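F420-dependent methylenetetrahydromethanopterin dehydrogenase (Methanopyrus kandleri, PDB 1QV9) catalyses the reversible reduction of methenyl-tetrahydromethanopterin to methylene-tetrahydromethanopterin with reduced coenzyme F420, a step of methanogenesis from carbon dioxide. Local coordinates at residues 126-140 with 224-238. Residues are numbered along the deposited sequence; the frame is centred on the assembly and turned at random.
Sequences GARREFLDPVEMAIY and EQDKERYVPIVASAH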
loop_
_atom_site.group_PDB
_atom_site.type_symbol
_atom_site.label_atom_id
_atom_site.label_comp_id
_atom_site.label_asym_id
_atom_site.label_seq_id
_atom_site.Cartn_x
_atom_site.Cartn_y
_atom_site.Cartn_z
ATOM N N GLY A 126 16.727 5.292 -18.236
ATOM C CA GLY A 126 17.936 5.950 -17.697
ATOM C C GLY A 126 19.179 5.156 -18.035
ATOM O O GLY A 126 19.827 4.571 -17.154
ATOM N N ALA A 127 19.546 5.214 -19.312
ATOM C CA ALA A 127 20.621 4.413 -19.857
ATOM C C ALA A 127 22.072 4.821 -19.593
ATOM O O ALA A 127 22.829 5.069 -20.535
ATOM C CB ALA A 127 20.389 4.228 -21.365
ATOM N N ARG A 128 22.429 4.900 -18.317
ATOM C CA ARG A 128 23.816 5.163 -17.926
ATOM C C ARG A 128 24.332 3.859 -17.343
ATOM O O ARG A 128 23.649 3.218 -16.529
ATOM C CB ARG A 128 23.899 6.248 -16.865
ATOM C CG ARG A 128 23.727 7.652 -17.419
ATOM C CD ARG A 128 24.990 8.066 -18.209
ATOM N NE ARG A 128 25.034 9.513 -18.408
ATOM C CZ ARG A 128 26.089 10.144 -18.915
ATOM N NH1 ARG A 128 26.069 11.464 -19.061
ATOM N NH2 ARG A 128 27.158 9.444 -19.270
ATOM N N ARG A 129 25.537 3.454 -17.726
ATOM C CA ARG A 129 26.132 2.209 -17.240
ATOM C C ARG A 129 26.176 2.024 -15.705
ATOM O O ARG A 129 26.078 0.903 -15.191
ATOM C CB ARG A 129 27.562 2.041 -17.840
ATOM C CG ARG A 129 28.253 0.770 -17.431
ATOM C CD ARG A 129 29.605 0.567 -18.146
ATOM N NE ARG A 129 29.433 0.257 -19.565
ATOM C CZ ARG A 129 29.451 1.161 -20.542
ATOM N NH1 ARG A 129 29.272 0.783 -21.803
ATOM N NH2 ARG A 129 29.668 2.440 -20.267
ATOM N N GLU A 130 26.328 3.114 -14.963
ATOM C CA GLU A 130 26.396 3.041 -13.517
ATOM C C GLU A 130 25.069 2.671 -12.850
ATOM O O GLU A 130 25.054 2.342 -11.687
ATOM C CB GLU A 130 26.837 4.384 -12.934
ATOM C CG GLU A 130 28.219 4.868 -13.396
ATOM C CD GLU A 130 28.197 5.748 -14.656
ATOM O OE1 GLU A 130 29.130 6.586 -14.795
ATOM O OE2 GLU A 130 27.286 5.623 -15.512
ATOM N N PHE A 131 23.992 2.703 -13.623
ATOM C CA PHE A 131 22.655 2.465 -13.070
ATOM C C PHE A 131 21.901 1.395 -13.824
ATOM O O PHE A 131 21.300 0.485 -13.209
ATOM C CB PHE A 131 21.842 3.757 -13.164
ATOM C CG PHE A 131 20.405 3.603 -12.744
ATOM C CD1 PHE A 131 20.088 3.396 -11.416
ATOM C CD2 PHE A 131 19.381 3.657 -13.693
ATOM C CE1 PHE A 131 18.742 3.244 -10.992
ATOM C CE2 PHE A 131 18.038 3.500 -13.272
ATOM C CZ PHE A 131 17.737 3.302 -11.941
ATOM N N LEU A 132 21.936 1.482 -15.143
ATOM C CA LEU A 132 21.165 0.514 -15.930
ATOM C C LEU A 132 21.859 -0.791 -16.287
ATOM O O LEU A 132 22.646 -0.837 -17.253
ATOM C CB LEU A 132 20.675 1.168 -17.215
ATOM C CG LEU A 132 19.587 0.335 -17.922
ATOM C CD1 LEU A 132 18.250 0.669 -17.265
ATOM C CD2 LEU A 132 19.563 0.586 -19.403
ATOM N N ASP A 133 21.564 -1.864 -15.547
ATOM C CA ASP A 133 22.092 -3.186 -15.898
ATOM C C ASP A 133 20.884 -3.952 -16.475
ATOM O O ASP A 133 19.798 -3.372 -16.564
ATOM C CB ASP A 133 22.716 -3.920 -14.694
ATOM C CG ASP A 133 21.684 -4.430 -13.681
ATOM O OD1 ASP A 133 20.608 -3.814 -13.548
ATOM O OD2 ASP A 133 21.980 -5.431 -13.005
ATOM N N PRO A 134 21.060 -5.204 -16.919
ATOM C CA PRO A 134 19.940 -5.974 -17.499
ATOM C C PRO A 134 18.696 -6.048 -16.601
ATOM O O PRO A 134 17.558 -5.838 -17.084
ATOM C CB PRO A 134 20.562 -7.337 -17.781
ATOM C CG PRO A 134 22.019 -6.932 -18.168
ATOM C CD PRO A 134 22.344 -5.935 -17.088
ATOM N N VAL A 135 18.888 -6.331 -15.314
ATOM C CA VAL A 135 17.750 -6.408 -14.404
ATOM C C VAL A 135 16.998 -5.090 -14.314
ATOM O O VAL A 135 15.770 -5.076 -14.373
ATOM C CB VAL A 135 18.194 -6.911 -13.006
ATOM C CG1 VAL A 135 17.133 -6.624 -11.934
ATOM C CG2 VAL A 135 18.445 -8.384 -13.120
ATOM N N GLU A 136 17.698 -3.962 -14.135
ATOM C CA GLU A 136 17.029 -2.678 -14.028
ATOM C C GLU A 136 16.283 -2.354 -15.336
ATOM O O GLU A 136 15.191 -1.774 -15.306
ATOM C CB GLU A 136 18.038 -1.536 -13.719
ATOM C CG GLU A 136 17.383 -0.162 -13.545
ATOM C CD GLU A 136 16.476 -0.074 -12.333
ATOM O OE1 GLU A 136 15.337 0.444 -12.462
ATOM O OE2 GLU A 136 16.883 -0.506 -11.236
HETATM N N MSE A 137 16.868 -2.726 -16.481
HETATM C CA MSE A 137 16.246 -2.486 -17.796
HETATM C C MSE A 137 14.937 -3.296 -17.933
HETATM O O MSE A 137 13.993 -2.877 -18.595
HETATM C CB MSE A 137 17.172 -2.891 -18.936
HETATM C CG MSE A 137 16.449 -2.951 -20.275
HETATM SE SE MSE A 137 17.380 -3.959 -21.616
HETATM C CE MSE A 137 17.035 -5.765 -21.005
ATOM N N ALA A 138 14.911 -4.475 -17.335
ATOM C CA ALA A 138 13.677 -5.306 -17.360
ATOM C C ALA A 138 12.631 -4.769 -16.383
ATOM O O ALA A 138 11.422 -4.765 -16.707
ATOM C CB ALA A 138 14.001 -6.782 -17.040
ATOM N N ILE A 139 13.049 -4.296 -15.202
ATOM C CA ILE A 139 12.111 -3.741 -14.231
ATOM C C ILE A 139 11.445 -2.502 -14.822
ATOM O O ILE A 139 10.242 -2.310 -14.727
ATOM C CB ILE A 139 12.824 -3.396 -12.919
ATOM C CG1 ILE A 139 13.273 -4.714 -12.274
ATOM C CG2 ILE A 139 11.926 -2.559 -12.011
ATOM C CD1 ILE A 139 14.080 -4.509 -11.003
ATOM N N TYR A 140 12.229 -1.629 -15.452
ATOM C CA TYR A 140 11.634 -0.447 -16.059
ATOM C C TYR A 140 10.640 -0.818 -17.152
ATOM O O TYR A 140 9.558 -0.242 -17.216
ATOM C CB TYR A 140 12.758 0.420 -16.687
ATOM C CG TYR A 140 12.275 1.661 -17.393
ATOM C CD1 TYR A 140 12.195 2.862 -16.703
ATOM C CD2 TYR A 140 11.898 1.626 -18.744
ATOM C CE1 TYR A 140 11.755 4.049 -17.354
ATOM C CE2 TYR A 140 11.442 2.792 -19.400
ATOM C CZ TYR A 140 11.389 3.992 -18.693
ATOM O OH TYR A 140 10.984 5.140 -19.363
ATOM N N GLU A 224 23.805 16.202 -18.589
ATOM C CA GLU A 224 24.629 16.159 -17.385
ATOM C C GLU A 224 25.836 15.245 -17.583
ATOM O O GLU A 224 25.692 14.103 -18.009
ATOM C CB GLU A 224 23.769 15.652 -16.206
ATOM C CG GLU A 224 24.463 15.611 -14.881
ATOM C CD GLU A 224 25.003 16.974 -14.478
ATOM O OE1 GLU A 224 26.242 17.128 -14.422
ATOM O OE2 GLU A 224 24.192 17.887 -14.230
ATOM N N GLN A 225 27.032 15.749 -17.266
ATOM C CA GLN A 225 28.250 14.975 -17.441
ATOM C C GLN A 225 28.959 14.594 -16.143
ATOM O O GLN A 225 29.900 13.806 -16.156
ATOM C CB GLN A 225 29.221 15.759 -18.334
ATOM C CG GLN A 225 28.622 16.155 -19.659
ATOM C CD GLN A 225 28.325 14.956 -20.528
ATOM O OE1 GLN A 225 29.209 14.138 -20.784
ATOM N NE2 GLN A 225 27.085 14.848 -21.002
ATOM N N ASP A 226 28.517 15.154 -15.030
ATOM C CA ASP A 226 29.096 14.825 -13.732
ATOM C C ASP A 226 28.327 13.598 -13.176
ATOM O O ASP A 226 27.145 13.718 -12.883
ATOM C CB ASP A 226 28.917 16.004 -12.793
ATOM C CG ASP A 226 29.465 15.745 -11.404
ATOM O OD1 ASP A 226 29.373 16.675 -10.577
ATOM O OD2 ASP A 226 29.985 14.639 -11.121
ATOM N N LYS A 227 28.999 12.460 -13.021
ATOM C CA LYS A 227 28.355 11.237 -12.506
ATOM C C LYS A 227 27.661 11.393 -11.145
ATOM O O LYS A 227 26.623 10.747 -10.902
ATOM C CB LYS A 227 29.359 10.083 -12.417
ATOM C CG LYS A 227 30.508 10.320 -11.440
ATOM C CD LYS A 227 31.267 9.041 -11.095
ATOM C CE LYS A 227 31.935 8.418 -12.301
ATOM N NZ LYS A 227 33.092 9.206 -12.826
ATOM N N GLU A 228 28.218 12.210 -10.247
ATOM C CA GLU A 228 27.596 12.401 -8.940
ATOM C C GLU A 228 26.212 13.012 -9.099
ATOM O O GLU A 228 25.412 12.996 -8.167
ATOM C CB GLU A 228 28.443 13.315 -8.044
ATOM C CG GLU A 228 29.770 12.709 -7.596
ATOM C CD GLU A 228 30.542 13.617 -6.640
ATOM O OE1 GLU A 228 31.656 13.229 -6.218
ATOM O OE2 GLU A 228 30.035 14.719 -6.309
ATOM N N ARG A 229 25.955 13.600 -10.264
ATOM C CA ARG A 229 24.665 14.189 -10.566
ATOM C C ARG A 229 23.855 13.316 -11.533
ATOM O O ARG A 229 22.661 13.105 -11.292
ATOM C CB ARG A 229 24.827 15.579 -11.192
ATOM C CG ARG A 229 25.327 16.645 -10.218
ATOM C CD ARG A 229 25.603 17.938 -10.977
ATOM N NE ARG A 229 24.397 18.679 -11.366
ATOM C CZ ARG A 229 23.693 19.464 -10.549
ATOM N NH1 ARG A 229 22.621 20.099 -11.005
ATOM N NH2 ARG A 229 24.055 19.623 -9.278
ATOM N N TYR A 230 24.456 12.819 -12.616
ATOM C CA TYR A 230 23.633 12.047 -13.554
ATOM C C TYR A 230 23.173 10.685 -13.053
ATOM O O TYR A 230 22.141 10.225 -13.520
ATOM C CB TYR A 230 24.259 11.917 -14.971
ATOM C CG TYR A 230 25.539 11.119 -15.139
ATOM C CD1 TYR A 230 26.716 11.755 -15.595
ATOM C CD2 TYR A 230 25.583 9.742 -14.949
ATOM C CE1 TYR A 230 27.870 11.029 -15.853
ATOM C CE2 TYR A 230 26.734 9.002 -15.202
ATOM C CZ TYR A 230 27.884 9.653 -15.661
ATOM O OH TYR A 230 29.017 8.925 -15.937
ATOM N N VAL A 231 23.892 10.038 -12.145
ATOM C CA VAL A 231 23.398 8.721 -11.670
ATOM C C VAL A 231 22.063 8.943 -10.899
ATOM O O VAL A 231 21.056 8.227 -11.178
ATOM C CB VAL A 231 24.441 7.967 -10.805
ATOM C CG1 VAL A 231 23.863 6.634 -10.274
ATOM C CG2 VAL A 231 25.669 7.670 -11.667
ATOM N N PRO A 232 22.006 9.902 -9.942
ATOM C CA PRO A 232 20.755 10.158 -9.211
ATOM C C PRO A 232 19.669 10.605 -10.196
ATOM O O PRO A 232 18.485 10.228 -10.069
ATOM C CB PRO A 232 21.109 11.296 -8.254
ATOM C CG PRO A 232 22.543 11.017 -7.930
ATOM C CD PRO A 232 23.147 10.563 -9.255
ATOM N N ILE A 233 20.031 11.424 -11.189
ATOM C CA ILE A 233 19.031 11.865 -12.129
ATOM C C ILE A 233 18.394 10.686 -12.891
ATOM O O ILE A 233 17.144 10.607 -12.949
ATOM C CB ILE A 233 19.634 12.924 -13.128
ATOM C CG1 ILE A 233 19.950 14.204 -12.332
ATOM C CG2 ILE A 233 18.663 13.214 -14.270
ATOM C CD1 ILE A 233 20.726 15.248 -13.154
ATOM N N VAL A 234 19.188 9.795 -13.485
ATOM C CA VAL A 234 18.540 8.712 -14.246
ATOM C C VAL A 234 17.760 7.789 -13.301
ATOM O O VAL A 234 16.712 7.251 -13.704
ATOM C CB VAL A 234 19.504 7.880 -15.120
ATOM C CG1 VAL A 234 20.105 8.786 -16.227
ATOM C CG2 VAL A 234 20.556 7.205 -14.288
ATOM N N ALA A 235 18.220 7.631 -12.068
ATOM C CA ALA A 235 17.501 6.754 -11.118
ATOM C C ALA A 235 16.169 7.373 -10.772
ATOM O O ALA A 235 15.170 6.658 -10.572
ATOM C CB ALA A 235 18.294 6.550 -9.849
ATOM N N SER A 236 16.112 8.708 -10.686
ATOM C CA SER A 236 14.859 9.363 -10.351
ATOM C C SER A 236 13.809 9.152 -11.457
ATOM O O SER A 236 12.623 9.075 -11.160
ATOM C CB SER A 236 15.085 10.863 -10.053
ATOM O OG SER A 236 15.233 11.602 -11.239
ATOM N N ALA A 237 14.253 9.027 -12.703
ATOM C CA ALA A 237 13.356 8.796 -13.835
ATOM C C ALA A 237 12.673 7.426 -13.633
ATOM O O ALA A 237 11.453 7.286 -13.879
ATOM C CB ALA A 237 14.145 8.805 -15.119
ATOM N N HIS A 238 13.449 6.458 -13.172
ATOM C CA HIS A 238 12.881 5.107 -12.977
ATOM C C HIS A 238 11.920 5.096 -11.783
ATOM O O HIS A 238 10.900 4.371 -11.803
ATOM C CB HIS A 238 14.006 4.110 -12.809
ATOM C CG HIS A 238 14.617 3.644 -14.102
ATOM N ND1 HIS A 238 14.974 4.493 -15.135
ATOM C CD2 HIS A 238 15.000 2.407 -14.498
ATOM C CE1 HIS A 238 15.551 3.794 -16.102
ATOM N NE2 HIS A 238 15.582 2.530 -15.732
#
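R128, E130 and F131 of the loop leading into helix 134-150 meet Y230 and H238 on the first turns of helix 227-257, and Y140 of helix 134-150 joins them; the contact is largely buried. One end is polar and the other aromatic. At the polar end the guanidinium of R128 lies flat on one face of the Y230 ring. The planes are 5° apart and R128 CZ sits 3.6 Å from the ring centroid, which makes a stacked cation-pi pair. The opposite face of Y230 rests on the backbone of K227, so the ring is held between the two. R128 NE also donates a hydrogen bond to G220 O, which helps to hold the group on the ring. Y230 OH donates to E130 OE1 at 2.6 Å, on the syn side of the carboxylate, somewhat out of its plane. E130 is bent at chi2 (91°), which carries its carboxylate to the edge of the ring.

The middle is apolar. V231 CG2 packs on E130 CB at 3.7 Å, and V234 CB meets G126 CA at 3.6 Å. With CG anti to the backbone N (chi1 175°), the F131 ring lies against A235 and takes A235 CA over one face in a CH-pi contact, 3.9 Å from the centroid.

F131, Y140 and H238 form an aromatic cluster at the other end. The edge of F131 points at one face of H238 in a T-shaped pair, centroids 4.8 Å apart. Y140 covers the opposite face of H238 at an oblique tilt. Y140 OH is held by A123 O.

D133 caps helix 134-150 through E136 N. E136 OE2 forms salt bridges to R252 and R263 of the second subunit, which ties this region into the hexamer. Helix 197-223 packs against both segments, touching Y140 through V213 and A237 through S217. Strand 115-119 of the parallel sheet precedes the loop in the chain.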